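Local coordinates for conserved membrane protein (PDB 6GZU) that acts as a secreted Chlamydia virulence effector of the CE clan of cysteine proteases, probably combining deubiquitinase and acetyltransferase activities in the domain seen here, at residues Y103-H108 / T136-N141; I132-L137 / T202-W207. One frame throughout, in Å; residues are numbered along the deposited sequence.

Contact 1 (Y103-H108 / T136-N141)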
ATOM      1  N   TYR A 103       0.105   0.615  -0.993  1.00 16.09           N
ATOM      2  CA  TYR A 103       0.981  -0.539  -0.911  1.00 16.50           C
ATOM      3  C   TYR A 103       0.949  -1.182   0.447  1.00 17.04           C
ATOM      4  O   TYR A 103       1.393  -0.600   1.449  1.00 17.77           O
ATOM      5  CB  TYR A 103       2.447  -0.073  -1.097  1.00 17.08           C
ATOM      6  CG  TYR A 103       2.731   0.476  -2.470  1.00 18.44           C
ATOM      7  CD1 TYR A 103       2.414   1.807  -2.799  1.00 19.13           C
ATOM      8  CD2 TYR A 103       3.237  -0.361  -3.462  1.00 19.52           C
ATOM      9  CE1 TYR A 103       2.646   2.281  -4.099  1.00 19.48           C
ATOM     10  CE2 TYR A 103       3.453   0.086  -4.767  1.00 19.25           C
ATOM     11  CZ  TYR A 103       3.134   1.389  -5.086  1.00 18.86           C
ATOM     12  OH  TYR A 103       3.369   1.810  -6.381  1.00 20.38           O
ATOM     13  N   PRO A 104       0.497  -2.430   0.495  1.00 16.83           N
ATOM     14  CA  PRO A 104       0.659  -3.213   1.745  1.00 19.03           C
ATOM     15  C   PRO A 104       2.148  -3.423   1.982  1.00 18.05           C
ATOM     16  O   PRO A 104       2.902  -3.789   1.053  1.00 19.15           O
ATOM     17  CB  PRO A 104      -0.035  -4.552   1.409  1.00 20.04           C
ATOM     18  CG  PRO A 104      -1.036  -4.161   0.294  1.00 20.07           C
ATOM     19  CD  PRO A 104      -0.312  -3.130  -0.523  1.00 18.18           C
ATOM     20  N   LEU A 105       2.594  -3.197   3.214  1.00 17.33           N
ATOM     21  CA  LEU A 105       4.004  -3.250   3.550  1.00 17.42           C
ATOM     22  C   LEU A 105       4.159  -4.200   4.738  1.00 19.34           C
ATOM     23  O   LEU A 105       3.556  -3.958   5.791  1.00 22.17           O
ATOM     24  CB  LEU A 105       4.550  -1.829   3.829  1.00 21.59           C
ATOM     25  CG  LEU A 105       6.073  -1.649   3.887  1.00 22.68           C
ATOM     26  CD1 LEU A 105       6.541  -0.238   3.695  1.00 21.49           C
ATOM     27  CD2 LEU A 105       6.489  -2.031   5.324  1.00 22.78           C
ATOM     28  N   TRP A 106       4.985  -5.227   4.555  1.00 19.35           N
ATOM     29  CA  TRP A 106       5.217  -6.318   5.506  1.00 20.98           C
ATOM     30  C   TRP A 106       6.492  -6.032   6.285  1.00 21.01           C
ATOM     31  O   TRP A 106       7.478  -5.584   5.717  1.00 21.21           O
ATOM     32  CB  TRP A 106       5.413  -7.608   4.724  1.00 22.45           C
ATOM     33  CG  TRP A 106       5.474  -8.817   5.568  1.00 24.19           C
ATOM     34  CD1 TRP A 106       4.426  -9.632   5.897  1.00 26.76           C
ATOM     35  CD2 TRP A 106       6.649  -9.410   6.173  1.00 25.18           C
ATOM     36  NE1 TRP A 106       4.864 -10.680   6.689  1.00 27.62           N
ATOM     37  CE2 TRP A 106       6.218 -10.570   6.869  1.00 26.54           C
ATOM     38  CE3 TRP A 106       8.014  -9.072   6.203  1.00 26.05           C
ATOM     39  CZ2 TRP A 106       7.099 -11.382   7.576  1.00 28.12           C
ATOM     40  CZ3 TRP A 106       8.895  -9.886   6.932  1.00 26.20           C
ATOM     41  CH2 TRP A 106       8.433 -11.023   7.592  1.00 28.13           C
ATOM     42  N   HIS A 107       6.471  -6.272   7.606  1.00 20.56           N
ATOM     43  CA  HIS A 107       7.644  -6.043   8.450  1.00 19.65           C
ATOM     44  C   HIS A 107       7.805  -7.073   9.535  1.00 20.21           C
ATOM     45  O   HIS A 107       6.821  -7.536  10.091  1.00 21.48           O
ATOM     46  CB  HIS A 107       7.570  -4.664   9.115  1.00 21.49           C
ATOM     47  CG  HIS A 107       8.839  -4.274   9.796  1.00 21.63           C
ATOM     48  ND1 HIS A 107       9.995  -4.002   9.091  1.00 22.89           N
ATOM     49  CD2 HIS A 107       9.143  -4.102  11.113  1.00 22.21           C
ATOM     50  CE1 HIS A 107      10.962  -3.686   9.945  1.00 22.88           C
ATOM     51  NE2 HIS A 107      10.471  -3.732  11.174  1.00 22.19           N
ATOM     52  N   HIS A 108       9.054  -7.355   9.869  1.00 20.59           N
ATOM     53  CA  HIS A 108       9.382  -8.138  11.055  1.00 20.89           C
ATOM     54  C   HIS A 108      10.615  -7.487  11.648  1.00 22.43           C
ATOM     55  O   HIS A 108      11.578  -7.204  10.932  1.00 24.07           O
ATOM     56  CB  HIS A 108       9.696  -9.582  10.704  1.00 22.21           C
ATOM     57  CG  HIS A 108       9.753 -10.466  11.908  1.00 21.80           C
ATOM     58  ND1 HIS A 108      10.825 -10.478  12.773  1.00 23.67           N
ATOM     59  CD2 HIS A 108       8.856 -11.351  12.405  1.00 22.29           C
ATOM     60  CE1 HIS A 108      10.593 -11.344  13.745  1.00 23.04           C
ATOM     61  NE2 HIS A 108       9.405 -11.893  13.543  1.00 22.88           N
ATOM     62  N   THR A 136       1.505  -2.938   7.400  1.00 19.46           N
ATOM     63  CA  THR A 136       1.236  -1.513   7.396  1.00 18.64           C
ATOM     64  C   THR A 136       0.917  -1.099   5.975  1.00 17.94           C
ATOM     65  O   THR A 136       0.897  -1.937   5.063  1.00 19.61           O
ATOM     66  CB  THR A 136       2.447  -0.733   7.904  1.00 17.72           C
ATOM     67  OG1 THR A 136       3.583  -1.004   7.067  1.00 19.68           O
ATOM     68  CG2 THR A 136       2.808  -1.127   9.336  1.00 19.37           C
ATOM     69  N   LEU A 137       0.632   0.190   5.756  1.00 16.78           N
ATOM     70  CA  LEU A 137       0.190   0.643   4.422  1.00 16.72           C
ATOM     71  C   LEU A 137       0.907   1.943   4.082  1.00 16.53           C
ATOM     72  O   LEU A 137       0.931   2.867   4.900  1.00 16.95           O
ATOM     73  CB  LEU A 137      -1.325   0.892   4.450  1.00 17.63           C
ATOM     74  CG  LEU A 137      -1.948   1.352   3.125  1.00 19.61           C
ATOM     75  CD1 LEU A 137      -1.867   0.207   2.105  1.00 21.37           C
ATOM     76  CD2 LEU A 137      -3.399   1.828   3.331  1.00 23.07           C
ATOM     77  N   VAL A 138       1.424   2.060   2.858  1.00 16.59           N
ATOM     78  CA  VAL A 138       2.010   3.332   2.373  1.00 16.44           C
ATOM     79  C   VAL A 138       1.116   3.752   1.217  1.00 16.98           C
ATOM     80  O   VAL A 138       0.903   3.002   0.243  1.00 18.03           O
ATOM     81  CB  VAL A 138       3.457   3.127   1.884  1.00 18.53           C
ATOM     82  CG1 VAL A 138       3.983   4.387   1.148  1.00 19.98           C
ATOM     83  CG2 VAL A 138       4.374   2.787   3.058  1.00 18.09           C
ATOM     84  N   ILE A 139       0.569   4.960   1.297  1.00 17.06           N
ATOM     85  CA  ILE A 139      -0.237   5.496   0.217  1.00 17.26           C
ATOM     86  C   ILE A 139       0.516   6.671  -0.425  1.00 17.46           C
ATOM     87  O   ILE A 139       0.952   7.608   0.271  1.00 19.38           O
ATOM     88  CB  ILE A 139      -1.587   6.049   0.747  1.00 18.36           C
ATOM     89  CG1 ILE A 139      -2.376   4.976   1.503  1.00 19.02           C
ATOM     90  CG2 ILE A 139      -2.409   6.656  -0.459  1.00 20.39           C
ATOM     91  CD1 ILE A 139      -3.576   5.528   2.265  1.00 18.95           C
ATOM     92  N   VAL A 140       0.636   6.670  -1.749  1.00 17.53           N
ATOM     93  CA  VAL A 140       1.143   7.824  -2.498  1.00 17.93           C
ATOM     94  C   VAL A 140      -0.065   8.449  -3.162  1.00 19.06           C
ATOM     95  O   VAL A 140      -0.780   7.789  -3.936  1.00 19.58           O
ATOM     96  CB  VAL A 140       2.207   7.402  -3.531  1.00 19.92           C
ATOM     97  CG1 VAL A 140       2.562   8.580  -4.454  1.00 21.10           C
ATOM     98  CG2 VAL A 140       3.440   6.870  -2.798  1.00 21.33           C
ATOM     99  N   ASN A 141      -0.312   9.722  -2.856  1.00 19.40           N
ATOM    100  CA  ASN A 141      -1.437  10.455  -3.437  1.00 20.14           C
ATOM    101  C   ASN A 141      -0.856  11.571  -4.283  1.00 20.70           C
ATOM    102  O   ASN A 141      -0.291  12.552  -3.753  1.00 21.94           O
ATOM    103  CB  ASN A 141      -2.385  10.986  -2.346  1.00 22.32           C
ATOM    104  CG  ASN A 141      -3.636  11.621  -2.892  1.00 24.00           C
ATOM    105  OD1 ASN A 141      -3.604  12.320  -3.911  1.00 24.99           O
ATOM    106  ND2 ASN A 141      -4.758  11.416  -2.212  1.00 26.11           N
TER
HETATM  107  O   HOH W   1       4.719  -3.578   7.972  1.00 37.73           O
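Two neighbouring strands of the central mixed sheet pair here in antiparallel fashion, with Y103 opposite V138, P104 opposite L137 and L105 opposite T136. Y103/V138 and L105/T136 are hydrogen-bonded pairs. Y103 N donates to V138 O at 2.8 Å, and V138 N returns a bond to Y103 O at 3.0 Å. L105 and T136 exchange the same two bonds. P104 has no N-H to give. It sits in the non-hydrogen-bonded pair, where its CA lies 3.6 Å from T136 O in a CA-H...O contact.

The side chains of Y103, L105, T136 and V138 share one face of the sheet. L105 and T136 run side by side, pointing the same way. L105 CD1 touches V138 CG2 at 3.8 Å, the two side chains lying at an angle. Helices 51-58 and 159-174 pack on this face: I51 and I162 meet L105, and L166 meets V138. Helix 204-217 packs on the opposite face, where L208 and L212 meet L137. Helices on both faces of the sheet are consistent with an Ulp1-type protease fold. Y103 turns its ring edge to V138 O, which lies in the ring plane 3.6 Å from CD1. Its hydroxyl is hydrogen-bonded to D58, and its side chain is about 10 Å from the zinc ion.

A water lies by L105 and T136. The T136 torsion (chi1 59°) sets OG1 on the L105 side, near L105 O, and OG1 donates to the water at 3.0 Å. On the other face, L137 has CG anti to its backbone N (chi1 -179°). That torsion brings CD1 to 3.4 Å from Y103 O, alongside the P104 backbone.

Contact 2 (I132-L137 / T202-W207); sequences ISHWTL and TSCGIW
C204 sits at the first turn of helix 204-217 and meets H134 and W135, the first two residues of strand 134-141. With D151, C204 and H134 have the geometry of a Cys-His-Asp catalytic triad, probably that of the protease. The thiol of C204 stands between its backbone N and carbonyl carbon (chi1 48°). This places SG 3.4 Å from W135 N, which donates a hydrogen bond to it at 155°. W135 extends the contact with its indole. SG lies at the edge of that ring, in its plane, 3.8 Å from CD1.

H134 approaches from another side. Its CG is anti to the backbone N (chi1 -178°), which brings the imidazole alongside the C204 side chain. ND1 comes to 3.9 Å from C204 SG, and CE1 lies 3.7 Å from C204 CB. The sulfur sits obliquely to the imidazole. The far nitrogen, NE2, is hydrogen-bonded to D151, which helps set the rotation of the ring.

The N-H of W135 gives the thiol sulfur one hydrogen bond, and D151 orients the imidazole beside it. The order carboxylate, imidazole, thiol is consistent with H134 activating C204 as a nucleophile, as in other cysteine peptidases of this family.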
ATOM      1  N   ILE A 132       3.286 -13.424  13.227  1.00 30.96           N
ATOM      2  CA  ILE A 132       4.677 -13.232  12.824  1.00 28.16           C
ATOM      3  C   ILE A 132       4.747 -12.067  11.925  1.00 28.63           C
ATOM      4  O   ILE A 132       5.617 -11.251  12.106  1.00 30.04           O
ATOM      5  CB  ILE A 132       5.238 -14.431  12.111  1.00 27.21           C
ATOM      6  CG1 ILE A 132       5.173 -15.613  13.042  1.00 28.42           C
ATOM      7  CG2 ILE A 132       6.661 -14.218  11.670  1.00 27.88           C
ATOM      8  CD1 ILE A 132       5.992 -16.762  12.570  1.00 32.64           C
ATOM      9  N   SER A 133       3.818 -11.976  10.977  1.00 29.22           N
ATOM     10  CA  SER A 133       3.692 -10.803  10.091  1.00 29.88           C
ATOM     11  C   SER A 133       3.218  -9.573  10.828  1.00 28.96           C
ATOM     12  O   SER A 133       2.319  -9.701  11.663  1.00 30.09           O
ATOM     13  CB  SER A 133       2.602 -11.055   9.037  1.00 30.95           C
ATOM     14  OG  SER A 133       2.958 -12.137   8.228  1.00 33.01           O
ATOM     15  N   HIS A 134       3.745  -8.386  10.474  1.00 26.08           N
ATOM     16  CA  HIS A 134       3.015  -7.158  10.776  1.00 24.27           C
ATOM     17  C   HIS A 134       2.811  -6.441   9.460  1.00 22.80           C
ATOM     18  O   HIS A 134       3.724  -6.380   8.648  1.00 25.68           O
ATOM     19  CB  HIS A 134       3.736  -6.232  11.781  1.00 27.39           C
ATOM     20  CG  HIS A 134       2.947  -4.998  12.116  1.00 26.79           C
ATOM     21  ND1 HIS A 134       1.695  -5.064  12.706  1.00 26.49           N
ATOM     22  CD2 HIS A 134       3.196  -3.677  11.900  1.00 26.22           C
ATOM     23  CE1 HIS A 134       1.219  -3.835  12.858  1.00 26.48           C
ATOM     24  NE2 HIS A 134       2.113  -2.973  12.389  1.00 24.97           N
ATOM     25  N   TRP A 135       1.595  -5.953   9.237  1.00 21.08           N
ATOM     26  CA  TRP A 135       1.226  -5.247   8.016  1.00 19.57           C
ATOM     27  C   TRP A 135       0.966  -3.789   8.281  1.00 20.40           C
ATOM     28  O   TRP A 135       0.299  -3.439   9.268  1.00 21.44           O
ATOM     29  CB  TRP A 135      -0.041  -5.876   7.434  1.00 20.33           C
ATOM     30  CG  TRP A 135       0.147  -7.248   6.906  1.00 21.04           C
ATOM     31  CD1 TRP A 135      -0.228  -8.431   7.484  1.00 22.16           C
ATOM     32  CD2 TRP A 135       0.688  -7.583   5.651  1.00 21.57           C
ATOM     33  NE1 TRP A 135       0.107  -9.491   6.673  1.00 23.86           N
ATOM     34  CE2 TRP A 135       0.640  -8.981   5.512  1.00 23.54           C
ATOM     35  CE3 TRP A 135       1.228  -6.820   4.611  1.00 22.95           C
ATOM     36  CZ2 TRP A 135       1.137  -9.634   4.372  1.00 24.27           C
ATOM     37  CZ3 TRP A 135       1.702  -7.466   3.481  1.00 25.17           C
ATOM     38  CH2 TRP A 135       1.656  -8.851   3.364  1.00 25.33           C
ATOM     39  N   THR A 136       1.505  -2.938   7.400  1.00 19.46           N
ATOM     40  CA  THR A 136       1.236  -1.513   7.396  1.00 18.64           C
ATOM     41  C   THR A 136       0.917  -1.099   5.975  1.00 17.94           C
ATOM     42  O   THR A 136       0.897  -1.937   5.063  1.00 19.61           O
ATOM     43  CB  THR A 136       2.447  -0.733   7.904  1.00 17.72           C
ATOM     44  OG1 THR A 136       3.583  -1.004   7.067  1.00 19.68           O
ATOM     45  CG2 THR A 136       2.808  -1.127   9.336  1.00 19.37           C
ATOM     46  N   LEU A 137       0.632   0.190   5.756  1.00 16.78           N
ATOM     47  CA  LEU A 137       0.190   0.643   4.422  1.00 16.72           C
ATOM     48  C   LEU A 137       0.907   1.943   4.082  1.00 16.53           C
ATOM     49  O   LEU A 137       0.931   2.867   4.900  1.00 16.95           O
ATOM     50  CB  LEU A 137      -1.325   0.892   4.450  1.00 17.63           C
ATOM     51  CG  LEU A 137      -1.948   1.352   3.125  1.00 19.61           C
ATOM     52  CD1 LEU A 137      -1.867   0.207   2.105  1.00 21.37           C
ATOM     53  CD2 LEU A 137      -3.399   1.828   3.331  1.00 23.07           C
ATOM     54  N   THR A 202      -2.930  -9.747  15.595  1.00 41.77           N
ATOM     55  CA  THR A 202      -3.258 -10.373  14.318  1.00 39.69           C
ATOM     56  C   THR A 202      -4.109  -9.551  13.337  1.00 37.14           C
ATOM     57  O   THR A 202      -4.202  -9.917  12.160  1.00 39.80           O
ATOM     58  CB  THR A 202      -3.973 -11.726  14.553  1.00 41.71           C
ATOM     59  OG1 THR A 202      -5.236 -11.501  15.192  1.00 43.52           O
ATOM     60  CG2 THR A 202      -3.124 -12.654  15.440  1.00 43.71           C
ATOM     61  N   SER A 203      -4.730  -8.463  13.808  1.00 34.07           N
ATOM     62  CA  SER A 203      -5.703  -7.685  13.005  1.00 32.29           C
ATOM     63  C   SER A 203      -5.157  -6.539  12.172  1.00 29.42           C
ATOM     64  O   SER A 203      -5.944  -5.774  11.586  1.00 28.47           O
ATOM     65  CB  SER A 203      -6.787  -7.079  13.870  1.00 33.97           C
ATOM     66  OG  SER A 203      -6.225  -6.234  14.856  1.00 36.31           O
ATOM     67  N   CYS A 204      -3.834  -6.388  12.095  1.00 25.45           N
ATOM     68  CA  CYS A 204      -3.246  -5.273  11.331  1.00 25.09           C
ATOM     69  C   CYS A 204      -3.742  -5.181   9.908  1.00 24.19           C
ATOM     70  O   CYS A 204      -3.932  -4.039   9.409  1.00 23.86           O
ATOM     71  CB  CYS A 204      -1.721  -5.396  11.332  1.00 26.80           C
ATOM     72  SG  CYS A 204      -1.164  -7.075  10.919  1.00 28.01           S
ATOM     73  N   GLY A 205      -3.894  -6.328   9.222  1.00 23.34           N
ATOM     74  CA  GLY A 205      -4.322  -6.318   7.820  1.00 24.56           C
ATOM     75  C   GLY A 205      -5.747  -5.812   7.656  1.00 25.57           C
ATOM     76  O   GLY A 205      -6.081  -5.162   6.656  1.00 24.38           O
ATOM     77  N   ILE A 206      -6.592  -6.090   8.641  1.00 25.73           N
ATOM     78  CA  ILE A 206      -7.979  -5.624   8.599  1.00 25.65           C
ATOM     79  C   ILE A 206      -7.984  -4.123   8.867  1.00 23.85           C
ATOM     80  O   ILE A 206      -8.638  -3.356   8.136  1.00 22.64           O
ATOM     81  CB  ILE A 206      -8.805  -6.333   9.650  1.00 27.25           C
ATOM     82  CG1 ILE A 206      -8.725  -7.847   9.415  1.00 29.47           C
ATOM     83  CG2 ILE A 206     -10.247  -5.841   9.602  1.00 29.23           C
ATOM     84  CD1 ILE A 206      -9.341  -8.686  10.534  1.00 29.04           C
ATOM     85  N   TRP A 207      -7.211  -3.680   9.849  1.00 22.32           N
ATOM     86  CA  TRP A 207      -7.175  -2.256  10.144  1.00 21.47           C
ATOM     87  C   TRP A 207      -6.725  -1.413   8.943  1.00 20.41           C
ATOM     88  O   TRP A 207      -7.312  -0.349   8.656  1.00 20.80           O
ATOM     89  CB  TRP A 207      -6.203  -1.980  11.303  1.00 22.75           C
ATOM     90  CG  TRP A 207      -6.834  -2.165  12.633  1.00 27.96           C
ATOM     91  CD1 TRP A 207      -6.539  -3.130  13.580  1.00 30.48           C
ATOM     92  CD2 TRP A 207      -7.824  -1.327  13.201  1.00 32.53           C
ATOM     93  NE1 TRP A 207      -7.329  -2.951  14.668  1.00 34.02           N
ATOM     94  CE2 TRP A 207      -8.104  -1.835  14.489  1.00 35.70           C
ATOM     95  CE3 TRP A 207      -8.515  -0.193  12.744  1.00 36.24           C
ATOM     96  CZ2 TRP A 207      -9.067  -1.267  15.326  1.00 39.88           C
ATOM     97  CZ3 TRP A 207      -9.466   0.373  13.578  1.00 40.23           C
ATOM     98  CH2 TRP A 207      -9.722  -0.150  14.866  1.00 41.59           C
TER

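Strand 100-107 is the earliest element the contacts use. From it the chain passes through helix 114-124 and returns as strand 134-141, and contact 1 closes this excursion by pairing the two strands. Contact 2 closes a longer one: strand 146-150, helix 159-174 and strand 188-191 intervene before the start of helix 204-217 comes back to the head of strand 134-141. The two loops follow one another and share T136 and L137, with neither enclosing the other. Strand 134-141 is thus the common element. H107 N bonds to H134 O and W106 NE1 to S133 OG, tying strand 100-107 to the edge of the probable catalytic site.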